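Local coordinates for putative L-alanine-DL-glutamate epimerase (Burkholderia xenovorans, PDB 3GO2), which probably works as a magnesium-dependent racemase or epimerase of the mandelate racemase/muconate lactonizing enzyme family, within the enolase superfamily, at residues A[119-124]-A[360-365]; A[146-151]-A[206-211]; A[164-169]-A[193-198]. All coordinates share one frame; numbering follows the deposited sequence.

All three contacts are mainly buried, but they hold different parts of the fold. Interaction 1 joins barrel strand 118-123 to a C-terminal hairpin, largely through backbone polar groups and one water. Interactions 2 and 3 share helix 193-210: its C-terminal end packs on helix 144-156 in interaction 2, and its N-terminal turns lie against strand 161-168 in interaction 3. Interaction 2 combines tight glycine-alanine packing with a salt bridge at its outer edge, whereas interaction 3 depends on one buried asparagine among aliphatic side chains. These two contacts meet where Val-147 packs on His-169 and Leu-206 on Thr-164, while interaction 1 touches neither, its nearest atoms being about 5 Å from interaction 2.

Interaction 1 (A[119-124]-A[360-365]); sequences VPVYWS and PEYQNG
Tyr-362 meets Val-121 obliquely, its ring atom CD1 lying 4.3 Å from Val-121 CG2. The ring leans toward Val-121, and its hydroxyl is hydrogen-bonded to Thr-344 OG1, on strand 342-344. Tyrosine suits this boundary: the carbon frame of the ring packs beside valine and Leu-367, while the phenol end finds a polar partner. Beyond Gln-363 the chain reverses through Asn-364 and Gly-365, both with positive phi. This is the type I' turn of a tight beta-hairpin, for which Asn-Gly is a classic sequence, and it joins strand 362-363 to strand 366-368. The latter strand runs antiparallel to 118-123, which on its other side pairs in parallel with 342-344, so the hairpin is attached along one edge of the first barrel strand, while the last strand, 342-344, closes the barrel along the other. Gly-365 makes the main contact. Its carbonyl oxygen accepts a nearly straight but weak hydrogen bond from the amide of Val-121 (N to O 3.3 Å, 173° at the hydrogen), and Pro-120 CA comes within 3.9 Å of the same oxygen. A water donates to Gly-365 O at 2.8 Å and to Val-121 O at 2.6 Å, bridging two carbonyls that could not bond to each other. With CG1 of Val-121 anti to the carbonyl carbon (chi1 -60°), CG2 falls between the backbone N and the carbonyl carbon, 3.6 Å from Gly-365 O, while the branched side chain also packs on Leu-367 and Thr-344.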
ATOM      1  N   VAL A 119       1.222  38.509 -15.604  1.00 17.64           N
ATOM      2  CA  VAL A 119       1.088  37.477 -14.577  1.00 19.00           C
ATOM      3  C   VAL A 119       0.198  37.974 -13.448  1.00 17.86           C
ATOM      4  O   VAL A 119       0.509  38.979 -12.821  1.00 17.95           O
ATOM      5  CB  VAL A 119       2.502  37.129 -13.994  1.00 19.02           C
ATOM      6  CG1 VAL A 119       2.382  36.124 -12.870  1.00 20.75           C
ATOM      7  CG2 VAL A 119       3.438  36.603 -15.099  1.00 21.98           C
ATOM      8  N   PRO A 120      -0.915  37.281 -13.166  1.00 19.17           N
ATOM      9  CA  PRO A 120      -1.693  37.731 -12.010  1.00 18.79           C
ATOM     10  C   PRO A 120      -0.893  37.529 -10.736  1.00 18.57           C
ATOM     11  O   PRO A 120      -0.192  36.516 -10.577  1.00 17.64           O
ATOM     12  CB  PRO A 120      -2.931  36.830 -12.020  1.00 20.70           C
ATOM     13  CG  PRO A 120      -2.989  36.306 -13.411  1.00 21.54           C
ATOM     14  CD  PRO A 120      -1.566  36.152 -13.851  1.00 19.89           C
ATOM     15  N   VAL A 121      -0.984  38.521  -9.857  1.00 16.92           N
ATOM     16  CA  VAL A 121      -0.314  38.470  -8.580  1.00 16.06           C
ATOM     17  C   VAL A 121      -1.281  38.512  -7.414  1.00 15.87           C
ATOM     18  O   VAL A 121      -2.479  38.777  -7.564  1.00 15.51           O
ATOM     19  CB  VAL A 121       0.760  39.586  -8.413  1.00 16.80           C
ATOM     20  CG1 VAL A 121       1.825  39.446  -9.477  1.00 15.98           C
ATOM     21  CG2 VAL A 121       0.138  40.984  -8.421  1.00 16.20           C
ATOM     22  N   TYR A 122      -0.744  38.197  -6.247  1.00 14.73           N
ATOM     23  CA  TYR A 122      -1.380  38.557  -4.985  1.00 14.71           C
ATOM     24  C   TYR A 122      -0.434  39.455  -4.203  1.00 14.85           C
ATOM     25  O   TYR A 122       0.789  39.306  -4.284  1.00 14.15           O
ATOM     26  CB  TYR A 122      -1.807  37.323  -4.179  1.00 14.05           C
ATOM     27  CG  TYR A 122      -0.736  36.412  -3.581  1.00 13.96           C
ATOM     28  CD1 TYR A 122      -0.197  36.662  -2.319  1.00 15.10           C
ATOM     29  CD2 TYR A 122      -0.291  35.290  -4.268  1.00 13.84           C
ATOM     30  CE1 TYR A 122       0.755  35.831  -1.760  1.00 12.89           C
ATOM     31  CE2 TYR A 122       0.649  34.435  -3.699  1.00 13.78           C
ATOM     32  CZ  TYR A 122       1.157  34.700  -2.452  1.00 13.56           C
ATOM     33  OH  TYR A 122       2.107  33.851  -1.907  1.00 15.19           O
ATOM     34  N   TRP A 123      -1.008  40.428  -3.504  1.00 14.66           N
ATOM     35  CA  TRP A 123      -0.272  41.337  -2.659  1.00 15.12           C
ATOM     36  C   TRP A 123      -0.034  40.619  -1.332  1.00 15.28           C
ATOM     37  O   TRP A 123      -0.970  40.421  -0.529  1.00 14.90           O
ATOM     38  CB  TRP A 123      -1.084  42.642  -2.487  1.00 16.52           C
ATOM     39  CG  TRP A 123      -0.551  43.657  -1.530  1.00 16.25           C
ATOM     40  CD1 TRP A 123       0.446  43.506  -0.604  1.00 17.46           C
ATOM     41  CD2 TRP A 123      -1.026  45.007  -1.381  1.00 17.59           C
ATOM     42  NE1 TRP A 123       0.610  44.668   0.112  1.00 18.01           N
ATOM     43  CE2 TRP A 123      -0.285  45.601  -0.343  1.00 18.81           C
ATOM     44  CE3 TRP A 123      -2.010  45.760  -2.029  1.00 20.34           C
ATOM     45  CZ2 TRP A 123      -0.485  46.942   0.062  1.00 20.63           C
ATOM     46  CZ3 TRP A 123      -2.207  47.083  -1.630  1.00 20.52           C
ATOM     47  CH2 TRP A 123      -1.449  47.652  -0.602  1.00 20.72           C
ATOM     48  N   SER A 124       1.217  40.221  -1.133  1.00 14.65           N
ATOM     49  CA  SER A 124       1.599  39.400   0.018  1.00 14.95           C
ATOM     50  C   SER A 124       1.945  40.220   1.248  1.00 15.85           C
ATOM     51  O   SER A 124       2.125  41.442   1.167  1.00 16.36           O
ATOM     52  CB  SER A 124       2.746  38.487  -0.398  1.00 15.51           C
ATOM     53  OG  SER A 124       2.908  37.400   0.502  1.00 14.36           O
ATOM     54  N   PRO A 360       9.509  46.706 -11.165  1.00 17.89           N
ATOM     55  CA  PRO A 360       8.381  45.996 -11.738  1.00 18.22           C
ATOM     56  C   PRO A 360       7.184  46.902 -11.949  1.00 18.74           C
ATOM     57  O   PRO A 360       6.956  47.824 -11.164  1.00 18.22           O
ATOM     58  CB  PRO A 360       8.020  44.934 -10.690  1.00 18.10           C
ATOM     59  CG  PRO A 360       8.874  45.167  -9.564  1.00 20.03           C
ATOM     60  CD  PRO A 360       9.881  46.209  -9.834  1.00 18.30           C
ATOM     61  N   GLU A 361       6.440  46.615 -13.013  1.00 19.51           N
ATOM     62  CA  GLU A 361       5.264  47.381 -13.384  1.00 20.40           C
ATOM     63  C   GLU A 361       4.021  46.524 -13.241  1.00 19.81           C
ATOM     64  O   GLU A 361       3.963  45.432 -13.788  1.00 18.88           O
ATOM     65  CB  GLU A 361       5.392  47.893 -14.816  1.00 21.80           C
ATOM     66  CG  GLU A 361       6.538  48.901 -15.006  1.00 27.12           C
ATOM     67  CD  GLU A 361       6.721  49.377 -16.460  1.00 32.25           C
ATOM     68  OE1 GLU A 361       5.958  48.939 -17.356  1.00 36.93           O
ATOM     69  OE2 GLU A 361       7.641  50.191 -16.697  1.00 36.27           O
ATOM     70  N   TYR A 362       3.037  47.033 -12.500  1.00 19.37           N
ATOM     71  CA  TYR A 362       1.755  46.345 -12.334  1.00 19.04           C
ATOM     72  C   TYR A 362       0.655  47.154 -13.018  1.00 20.24           C
ATOM     73  O   TYR A 362       0.705  48.385 -13.022  1.00 20.41           O
ATOM     74  CB  TYR A 362       1.410  46.170 -10.860  1.00 18.82           C
ATOM     75  CG  TYR A 362       2.497  45.440 -10.109  1.00 18.46           C
ATOM     76  CD1 TYR A 362       2.553  44.045 -10.122  1.00 18.38           C
ATOM     77  CD2 TYR A 362       3.447  46.125  -9.393  1.00 18.23           C
ATOM     78  CE1 TYR A 362       3.563  43.368  -9.457  1.00 17.60           C
ATOM     79  CE2 TYR A 362       4.471  45.457  -8.715  1.00 16.69           C
ATOM     80  CZ  TYR A 362       4.511  44.064  -8.741  1.00 17.68           C
ATOM     81  OH  TYR A 362       5.532  43.402  -8.093  1.00 16.34           O
ATOM     82  N   GLN A 363      -0.289  46.449 -13.592  1.00 20.19           N
ATOM     83  CA  GLN A 363      -1.480  47.053 -14.188  1.00 21.47           C
ATOM     84  C   GLN A 363      -2.660  46.129 -13.975  1.00 20.76           C
ATOM     85  O   GLN A 363      -2.584  44.946 -14.294  1.00 19.40           O
ATOM     86  CB  GLN A 363      -1.237  47.289 -15.680  1.00 22.60           C
ATOM     87  CG  GLN A 363      -2.403  47.943 -16.439  1.00 28.13           C
ATOM     88  CD  GLN A 363      -2.128  48.029 -17.947  1.00 34.25           C
ATOM     89  OE1 GLN A 363      -0.973  48.159 -18.382  1.00 38.71           O
ATOM     90  NE2 GLN A 363      -3.186  47.919 -18.749  1.00 37.44           N
ATOM     91  N   ASN A 364      -3.740  46.662 -13.382  1.00 20.33           N
ATOM     92  CA  ASN A 364      -4.976  45.910 -13.160  1.00 21.00           C
ATOM     93  C   ASN A 364      -4.718  44.579 -12.464  1.00 20.09           C
ATOM     94  O   ASN A 364      -5.240  43.545 -12.872  1.00 21.61           O
ATOM     95  CB  ASN A 364      -5.698  45.658 -14.485  1.00 21.37           C
ATOM     96  CG  ASN A 364      -7.124  45.100 -14.304  1.00 25.28           C
ATOM     97  OD1 ASN A 364      -7.755  45.289 -13.266  1.00 29.04           O
ATOM     98  ND2 ASN A 364      -7.632  44.413 -15.331  1.00 29.77           N
ATOM     99  N   GLY A 365      -3.863  44.615 -11.452  1.00 20.65           N
ATOM    100  CA  GLY A 365      -3.592  43.462 -10.634  1.00 20.54           C
ATOM    101  C   GLY A 365      -2.656  42.444 -11.236  1.00 20.37           C
ATOM    102  O   GLY A 365      -2.584  41.319 -10.727  1.00 19.89           O
TER
HETATM  103  O   HOH W   1      -3.685  41.048  -8.181  1.00 18.39           O

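Interaction 2 (A[146-151]-A[206-211]); sequences GVKRTA and LRDGAG
Lys-148 NZ donates to Asp-208 OD2 at 2.7 Å in a salt bridge that spans the outer rim of two packed helices. The ammonium group comes from above the carboxylate plane, 53° out of it. With every side-chain torsion near anti (chi1 180°), the lysine is long enough to run past Gly-209, where its CG lies 3.7 Å from the glycine CA, before its end reaches the aspartate. Helices 144-156 and 193-210 belong to the outer layer of the alpha/beta barrel, flanking strand 161-168 in sequence. Their local axes come within 6.9 Å and cross at -34°, a close approach that small residues permit. Gly-209 has only hydrogens to present, and its CA makes a CA-H...O contact with Lys-148 O at 3.5 Å. Ala-151 points its methyl toward the other helix, 3.2 Å from Leu-206 O and 4.1 Å from Ala-210 CB. Toward the barrel strands aliphatic bulk takes over: Leu-206 CD1 reaches Val-147 CG1 at 3.6 Å, the two side chains crossing at about a right angle, and Leu-206 also packs on Ile-162 and Ile-216.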
ATOM      1  N   GLY A 146      -7.433  49.228  10.960  1.00 20.25           N
ATOM      2  CA  GLY A 146      -6.296  49.338  10.044  1.00 20.41           C
ATOM      3  C   GLY A 146      -6.193  48.152   9.098  1.00 19.87           C
ATOM      4  O   GLY A 146      -5.915  48.305   7.897  1.00 19.98           O
ATOM      5  N   VAL A 147      -6.454  46.969   9.645  1.00 19.22           N
ATOM      6  CA  VAL A 147      -6.531  45.740   8.843  1.00 18.38           C
ATOM      7  C   VAL A 147      -7.575  45.917   7.747  1.00 18.55           C
ATOM      8  O   VAL A 147      -7.305  45.672   6.571  1.00 18.15           O
ATOM      9  CB  VAL A 147      -6.830  44.515   9.740  1.00 18.49           C
ATOM     10  CG1 VAL A 147      -7.145  43.269   8.921  1.00 17.60           C
ATOM     11  CG2 VAL A 147      -5.647  44.250  10.669  1.00 18.23           C
ATOM     12  N   LYS A 148      -8.766  46.383   8.120  1.00 18.39           N
ATOM     13  CA  LYS A 148      -9.835  46.611   7.167  1.00 19.17           C
ATOM     14  C   LYS A 148      -9.400  47.615   6.103  1.00 18.88           C
ATOM     15  O   LYS A 148      -9.578  47.386   4.917  1.00 19.17           O
ATOM     16  CB  LYS A 148     -11.097  47.112   7.869  1.00 19.16           C
ATOM     17  CG  LYS A 148     -12.242  47.379   6.925  1.00 21.56           C
ATOM     18  CD  LYS A 148     -13.451  47.857   7.680  1.00 25.58           C
ATOM     19  CE  LYS A 148     -14.589  48.261   6.738  1.00 29.61           C
ATOM     20  NZ  LYS A 148     -15.894  48.365   7.458  1.00 32.57           N
ATOM     21  N   ARG A 149      -8.826  48.728   6.531  1.00 19.98           N
ATOM     22  CA  ARG A 149      -8.429  49.765   5.580  1.00 20.57           C
ATOM     23  C   ARG A 149      -7.375  49.306   4.603  1.00 20.55           C
ATOM     24  O   ARG A 149      -7.372  49.751   3.476  1.00 20.45           O
ATOM     25  CB  ARG A 149      -7.929  50.996   6.306  1.00 21.27           C
ATOM     26  CG  ARG A 149      -9.042  51.761   6.987  1.00 24.75           C
ATOM     27  CD  ARG A 149      -8.534  53.128   7.429  1.00 27.34           C
ATOM     28  NE  ARG A 149      -7.332  53.078   8.264  1.00 30.12           N
ATOM     29  CZ  ARG A 149      -7.326  53.041   9.588  1.00 32.67           C
ATOM     30  NH1 ARG A 149      -6.169  53.004  10.242  1.00 32.65           N
ATOM     31  NH2 ARG A 149      -8.466  53.041  10.275  1.00 35.59           N
ATOM     32  N   THR A 150      -6.474  48.429   5.056  1.00 19.90           N
ATOM     33  CA  THR A 150      -5.444  47.893   4.171  1.00 19.99           C
ATOM     34  C   THR A 150      -6.064  47.045   3.058  1.00 19.08           C
ATOM     35  O   THR A 150      -5.647  47.138   1.903  1.00 19.47           O
ATOM     36  CB  THR A 150      -4.397  47.075   4.945  1.00 19.20           C
ATOM     37  OG1 THR A 150      -3.853  47.841   6.021  1.00 21.28           O
ATOM     38  CG2 THR A 150      -3.267  46.664   4.044  1.00 18.38           C
ATOM     39  N   ALA A 151      -7.049  46.207   3.398  1.00 19.14           N
ATOM     40  CA  ALA A 151      -7.760  45.418   2.393  1.00 19.20           C
ATOM     41  C   ALA A 151      -8.537  46.327   1.442  1.00 19.88           C
ATOM     42  O   ALA A 151      -8.569  46.075   0.242  1.00 19.64           O
ATOM     43  CB  ALA A 151      -8.691  44.427   3.045  1.00 19.00           C
ATOM     44  N   LEU A 206     -10.433  41.875   7.491  1.00 19.46           N
ATOM     45  CA  LEU A 206      -9.884  41.861   6.146  1.00 19.40           C
ATOM     46  C   LEU A 206     -10.948  41.676   5.071  1.00 19.84           C
ATOM     47  O   LEU A 206     -10.928  42.364   4.049  1.00 20.33           O
ATOM     48  CB  LEU A 206      -8.802  40.771   6.038  1.00 20.77           C
ATOM     49  CG  LEU A 206      -7.692  41.032   5.055  1.00 21.16           C
ATOM     50  CD1 LEU A 206      -6.789  42.195   5.513  1.00 21.21           C
ATOM     51  CD2 LEU A 206      -6.869  39.736   4.884  1.00 21.26           C
ATOM     52  N   ARG A 207     -11.894  40.754   5.304  1.00 19.12           N
ATOM     53  CA  ARG A 207     -12.946  40.481   4.347  1.00 20.10           C
ATOM     54  C   ARG A 207     -13.898  41.679   4.194  1.00 20.25           C
ATOM     55  O   ARG A 207     -14.355  41.983   3.077  1.00 21.27           O
ATOM     56  CB  ARG A 207     -13.749  39.248   4.767  1.00 19.54           C
ATOM     57  CG  ARG A 207     -14.982  38.969   3.907  1.00 21.90           C
ATOM     58  CD  ARG A 207     -14.613  38.896   2.421  1.00 23.73           C
ATOM     59  NE  ARG A 207     -13.847  37.689   2.112  1.00 24.01           N
ATOM     60  CZ  ARG A 207     -13.119  37.490   1.012  1.00 25.66           C
ATOM     61  NH1 ARG A 207     -12.988  38.427   0.088  1.00 24.07           N
ATOM     62  NH2 ARG A 207     -12.508  36.321   0.848  1.00 27.35           N
ATOM     63  N   ASP A 208     -14.190  42.319   5.319  1.00 21.47           N
ATOM     64  CA  ASP A 208     -15.052  43.517   5.374  1.00 22.61           C
ATOM     65  C   ASP A 208     -14.449  44.616   4.471  1.00 23.31           C
ATOM     66  O   ASP A 208     -15.177  45.286   3.743  1.00 23.96           O
ATOM     67  CB  ASP A 208     -15.183  43.984   6.839  1.00 23.11           C
ATOM     68  CG  ASP A 208     -16.192  45.113   7.042  1.00 26.91           C
ATOM     69  OD1 ASP A 208     -17.020  45.368   6.141  1.00 29.75           O
ATOM     70  OD2 ASP A 208     -16.158  45.737   8.138  1.00 31.72           O
ATOM     71  N   GLY A 209     -13.127  44.773   4.507  1.00 22.82           N
ATOM     72  CA  GLY A 209     -12.428  45.742   3.656  1.00 23.12           C
ATOM     73  C   GLY A 209     -12.228  45.316   2.210  1.00 22.63           C
ATOM     74  O   GLY A 209     -12.313  46.137   1.277  1.00 22.25           O
ATOM     75  N   ALA A 210     -11.972  44.023   2.009  1.00 22.88           N
ATOM     76  CA  ALA A 210     -11.644  43.487   0.688  1.00 23.39           C
ATOM     77  C   ALA A 210     -12.844  43.487  -0.259  1.00 23.99           C
ATOM     78  O   ALA A 210     -12.684  43.579  -1.482  1.00 23.52           O
ATOM     79  CB  ALA A 210     -11.094  42.032   0.812  1.00 22.79           C
ATOM     80  N   GLY A 211     -14.044  43.399   0.311  1.00 25.64           N
ATOM     81  CA  GLY A 211     -15.220  43.139  -0.475  1.00 26.96           C
ATOM     82  C   GLY A 211     -15.229  41.661  -0.826  1.00 28.27           C
ATOM     83  O   GLY A 211     -14.279  40.941  -0.518  1.00 27.91           O
TER

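Interaction 3 (A[164-169]-A[193-198]); sequences TNIFIH and RKVLRN
Asn-198 and Ile-168 cross at about a right angle, the asparagine reaching from the helix to the end of the strand. Its CG lies beside its backbone N and anti to the carbonyl carbon (chi1 -82°), which sets the amide between the two backbones. OD1 accepts the N-H of His-169 at 2.8 Å, the donor standing 58° out of the plane of the amide carbonyl instead of on a lone pair. ND2 turns back to its own helix and donates to Lys-194 O at 2.7 Å. That oxygen is gripped twice, since the backbone N of Asn-198 approaches it from the opposite face of its plane. ND2 also bonds to Asp-170 OD1. Asparagine suits the place because one short side chain both accepts and donates, and these bonds limit rotation of its amide. Two branches of Ile-168 pack against the asparagine: CG2 lies 4.0 Å from Asn-198 ND2, and CD1 the same distance from Asn-198 CB. Lys-194 adds its aliphatic length, with CE 4.2 Å from Ile-168 CG2. Phe-167 O, 3.3 Å from Asn-198 CB, is buried without a polar partner. Farther back, Ile-166 CG2 touches Val-195 CG1 at 4.3 Å, a purely apolar meeting. The segment 164-169 also carries Asn-165, a residue of the fumarate site, which is empty of that ligand in this chain. Strand 161-168 and helix 193-210 form a beta-alpha unit of the barrel, the start of the helix packed beside the end of the strand. The strand runs between strands 175-176 and 215-219, Phe-167 faces helix 128-132, and His-169 bonds through NE2 to His-202 farther along helix 193-210.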
ATOM      1  N   THR A 164      -2.439  37.238   4.161  1.00 14.82           N
ATOM      2  CA  THR A 164      -2.093  37.621   5.524  1.00 14.70           C
ATOM      3  C   THR A 164      -1.522  36.426   6.299  1.00 15.27           C
ATOM      4  O   THR A 164      -1.447  35.309   5.783  1.00 15.63           O
ATOM      5  CB  THR A 164      -3.315  38.226   6.285  1.00 15.50           C
ATOM      6  OG1 THR A 164      -2.849  38.871   7.473  1.00 15.35           O
ATOM      7  CG2 THR A 164      -4.399  37.158   6.597  1.00 15.71           C
ATOM      8  N   ASN A 165      -1.141  36.686   7.540  1.00 14.12           N
ATOM      9  CA  ASN A 165      -0.558  35.680   8.443  1.00 15.44           C
ATOM     10  C   ASN A 165      -1.404  35.655   9.731  1.00 15.99           C
ATOM     11  O   ASN A 165      -2.598  35.992   9.693  1.00 16.15           O
ATOM     12  CB  ASN A 165       0.897  36.007   8.709  1.00 14.68           C
ATOM     13  CG  ASN A 165       1.752  35.986   7.448  1.00 14.87           C
ATOM     14  OD1 ASN A 165       2.462  34.987   7.164  1.00 19.58           O
ATOM     15  ND2 ASN A 165       1.700  37.058   6.686  1.00 13.07           N
ATOM     16  N   ILE A 166      -0.825  35.234  10.843  1.00 16.22           N
ATOM     17  CA  ILE A 166      -1.572  35.073  12.097  1.00 15.75           C
ATOM     18  C   ILE A 166      -1.255  36.233  13.048  1.00 16.15           C
ATOM     19  O   ILE A 166      -0.078  36.471  13.379  1.00 15.37           O
ATOM     20  CB  ILE A 166      -1.244  33.748  12.821  1.00 15.98           C
ATOM     21  CG1 ILE A 166      -1.253  32.562  11.849  1.00 17.33           C
ATOM     22  CG2 ILE A 166      -2.244  33.512  14.003  1.00 16.76           C
ATOM     23  CD1 ILE A 166      -0.719  31.263  12.460  1.00 16.32           C
ATOM     24  N   PHE A 167      -2.319  36.911  13.498  1.00 16.30           N
ATOM     25  CA  PHE A 167      -2.196  38.074  14.360  1.00 17.42           C
ATOM     26  C   PHE A 167      -3.104  38.015  15.565  1.00 18.04           C
ATOM     27  O   PHE A 167      -4.267  37.616  15.465  1.00 18.42           O
ATOM     28  CB  PHE A 167      -2.461  39.366  13.579  1.00 17.91           C
ATOM     29  CG  PHE A 167      -1.390  39.668  12.614  1.00 16.87           C
ATOM     30  CD1 PHE A 167      -0.212  40.258  13.048  1.00 18.81           C
ATOM     31  CD2 PHE A 167      -1.493  39.275  11.290  1.00 19.34           C
ATOM     32  CE1 PHE A 167       0.804  40.477  12.157  1.00 19.13           C
ATOM     33  CE2 PHE A 167      -0.454  39.507  10.413  1.00 18.41           C
ATOM     34  CZ  PHE A 167       0.675  40.105  10.866  1.00 16.05           C
ATOM     35  N   ILE A 168      -2.520  38.444  16.688  1.00 18.48           N
ATOM     36  CA  ILE A 168      -3.200  38.538  17.967  1.00 19.01           C
ATOM     37  C   ILE A 168      -3.538  40.006  18.245  1.00 19.12           C
ATOM     38  O   ILE A 168      -2.631  40.853  18.407  1.00 18.86           O
ATOM     39  CB  ILE A 168      -2.319  38.024  19.108  1.00 19.21           C
ATOM     40  CG1 ILE A 168      -1.765  36.625  18.790  1.00 18.19           C
ATOM     41  CG2 ILE A 168      -3.117  38.090  20.465  1.00 19.41           C
ATOM     42  CD1 ILE A 168      -2.820  35.570  18.476  1.00 20.90           C
ATOM     43  N   HIS A 169      -4.834  40.269  18.319  1.00 20.14           N
ATOM     44  CA  HIS A 169      -5.403  41.624  18.427  1.00 21.22           C
ATOM     45  C   HIS A 169      -5.904  41.962  19.831  1.00 22.74           C
ATOM     46  O   HIS A 169      -5.945  43.137  20.202  1.00 22.90           O
ATOM     47  CB  HIS A 169      -6.582  41.786  17.456  1.00 21.12           C
ATOM     48  CG  HIS A 169      -6.181  41.959  16.022  1.00 20.31           C
ATOM     49  ND1 HIS A 169      -5.936  43.193  15.460  1.00 19.51           N
ATOM     50  CD2 HIS A 169      -5.981  41.051  15.038  1.00 20.15           C
ATOM     51  CE1 HIS A 169      -5.606  43.034  14.185  1.00 21.72           C
ATOM     52  NE2 HIS A 169      -5.626  41.741  13.906  1.00 18.69           N
ATOM     53  N   ARG A 193      -7.956  28.693  21.997  1.00 18.94           N
ATOM     54  CA  ARG A 193      -9.044  29.564  21.676  1.00 20.03           C
ATOM     55  C   ARG A 193      -8.565  30.946  21.332  1.00 19.11           C
ATOM     56  O   ARG A 193      -9.177  31.590  20.481  1.00 19.10           O
ATOM     57  CB  ARG A 193     -10.037  29.675  22.829  1.00 20.68           C
ATOM     58  CG  ARG A 193     -10.961  28.547  22.947  1.00 25.80           C
ATOM     59  CD  ARG A 193     -11.962  28.896  24.047  1.00 29.94           C
ATOM     60  NE  ARG A 193     -12.689  27.787  24.656  1.00 34.24           N
ATOM     61  CZ  ARG A 193     -13.045  26.647  24.079  1.00 34.98           C
ATOM     62  NH1 ARG A 193     -12.708  26.343  22.817  1.00 37.16           N
ATOM     63  NH2 ARG A 193     -13.740  25.766  24.809  1.00 35.82           N
ATOM     64  N   LYS A 194      -7.501  31.401  21.969  1.00 19.30           N
ATOM     65  CA  LYS A 194      -6.977  32.737  21.695  1.00 20.84           C
ATOM     66  C   LYS A 194      -6.530  32.871  20.245  1.00 19.88           C
ATOM     67  O   LYS A 194      -6.847  33.855  19.566  1.00 19.98           O
ATOM     68  CB  LYS A 194      -5.818  33.072  22.640  1.00 21.95           C
ATOM     69  CG  LYS A 194      -5.310  34.502  22.497  1.00 26.59           C
ATOM     70  CD  LYS A 194      -4.290  34.858  23.562  1.00 30.65           C
ATOM     71  CE  LYS A 194      -2.860  34.760  23.030  1.00 34.36           C
ATOM     72  NZ  LYS A 194      -1.885  35.450  23.927  1.00 36.30           N
ATOM     73  N   VAL A 195      -5.784  31.882  19.764  1.00 18.74           N
ATOM     74  CA  VAL A 195      -5.327  31.900  18.376  1.00 18.28           C
ATOM     75  C   VAL A 195      -6.529  31.885  17.443  1.00 17.40           C
ATOM     76  O   VAL A 195      -6.626  32.667  16.474  1.00 16.50           O
ATOM     77  CB  VAL A 195      -4.368  30.717  18.088  1.00 18.23           C
ATOM     78  CG1 VAL A 195      -4.076  30.613  16.584  1.00 19.17           C
ATOM     79  CG2 VAL A 195      -3.069  30.886  18.890  1.00 20.21           C
ATOM     80  N   LEU A 196      -7.482  31.005  17.734  1.00 16.12           N
ATOM     81  CA  LEU A 196      -8.602  30.830  16.836  1.00 16.19           C
ATOM     82  C   LEU A 196      -9.474  32.092  16.756  1.00 16.54           C
ATOM     83  O   LEU A 196      -9.825  32.533  15.668  1.00 16.00           O
ATOM     84  CB  LEU A 196      -9.426  29.608  17.225  1.00 16.05           C
ATOM     85  CG  LEU A 196      -8.712  28.255  17.131  1.00 16.15           C
ATOM     86  CD1 LEU A 196      -9.595  27.188  17.745  1.00 17.94           C
ATOM     87  CD2 LEU A 196      -8.386  27.921  15.683  1.00 15.24           C
ATOM     88  N   ARG A 197      -9.822  32.679  17.902  1.00 17.72           N
ATOM     89  CA  ARG A 197     -10.694  33.861  17.855  1.00 18.35           C
ATOM     90  C   ARG A 197      -9.999  35.084  17.233  1.00 18.10           C
ATOM     91  O   ARG A 197     -10.652  35.906  16.582  1.00 18.78           O
ATOM     92  CB  ARG A 197     -11.215  34.208  19.246  1.00 19.42           C
ATOM     93  CG  ARG A 197     -10.238  34.740  20.176  1.00 23.00           C
ATOM     94  CD  ARG A 197     -10.908  35.140  21.498  1.00 29.70           C
ATOM     95  NE  ARG A 197      -9.890  35.676  22.377  1.00 30.47           N
ATOM     96  CZ  ARG A 197      -9.358  35.062  23.425  1.00 32.71           C
ATOM     97  NH1 ARG A 197      -9.781  33.868  23.828  1.00 32.80           N
ATOM     98  NH2 ARG A 197      -8.410  35.684  24.107  1.00 35.96           N
ATOM     99  N   ASN A 198      -8.689  35.184  17.393  1.00 17.65           N
ATOM    100  CA  ASN A 198      -7.940  36.284  16.784  1.00 18.37           C
ATOM    101  C   ASN A 198      -7.787  36.112  15.272  1.00 18.29           C
ATOM    102  O   ASN A 198      -7.934  37.072  14.528  1.00 17.46           O
ATOM    103  CB  ASN A 198      -6.606  36.461  17.481  1.00 18.76           C
ATOM    104  CG  ASN A 198      -6.756  37.253  18.740  1.00 21.31           C
ATOM    105  OD1 ASN A 198      -6.949  38.484  18.680  1.00 21.34           O
ATOM    106  ND2 ASN A 198      -6.768  36.558  19.891  1.00 20.02           N
TER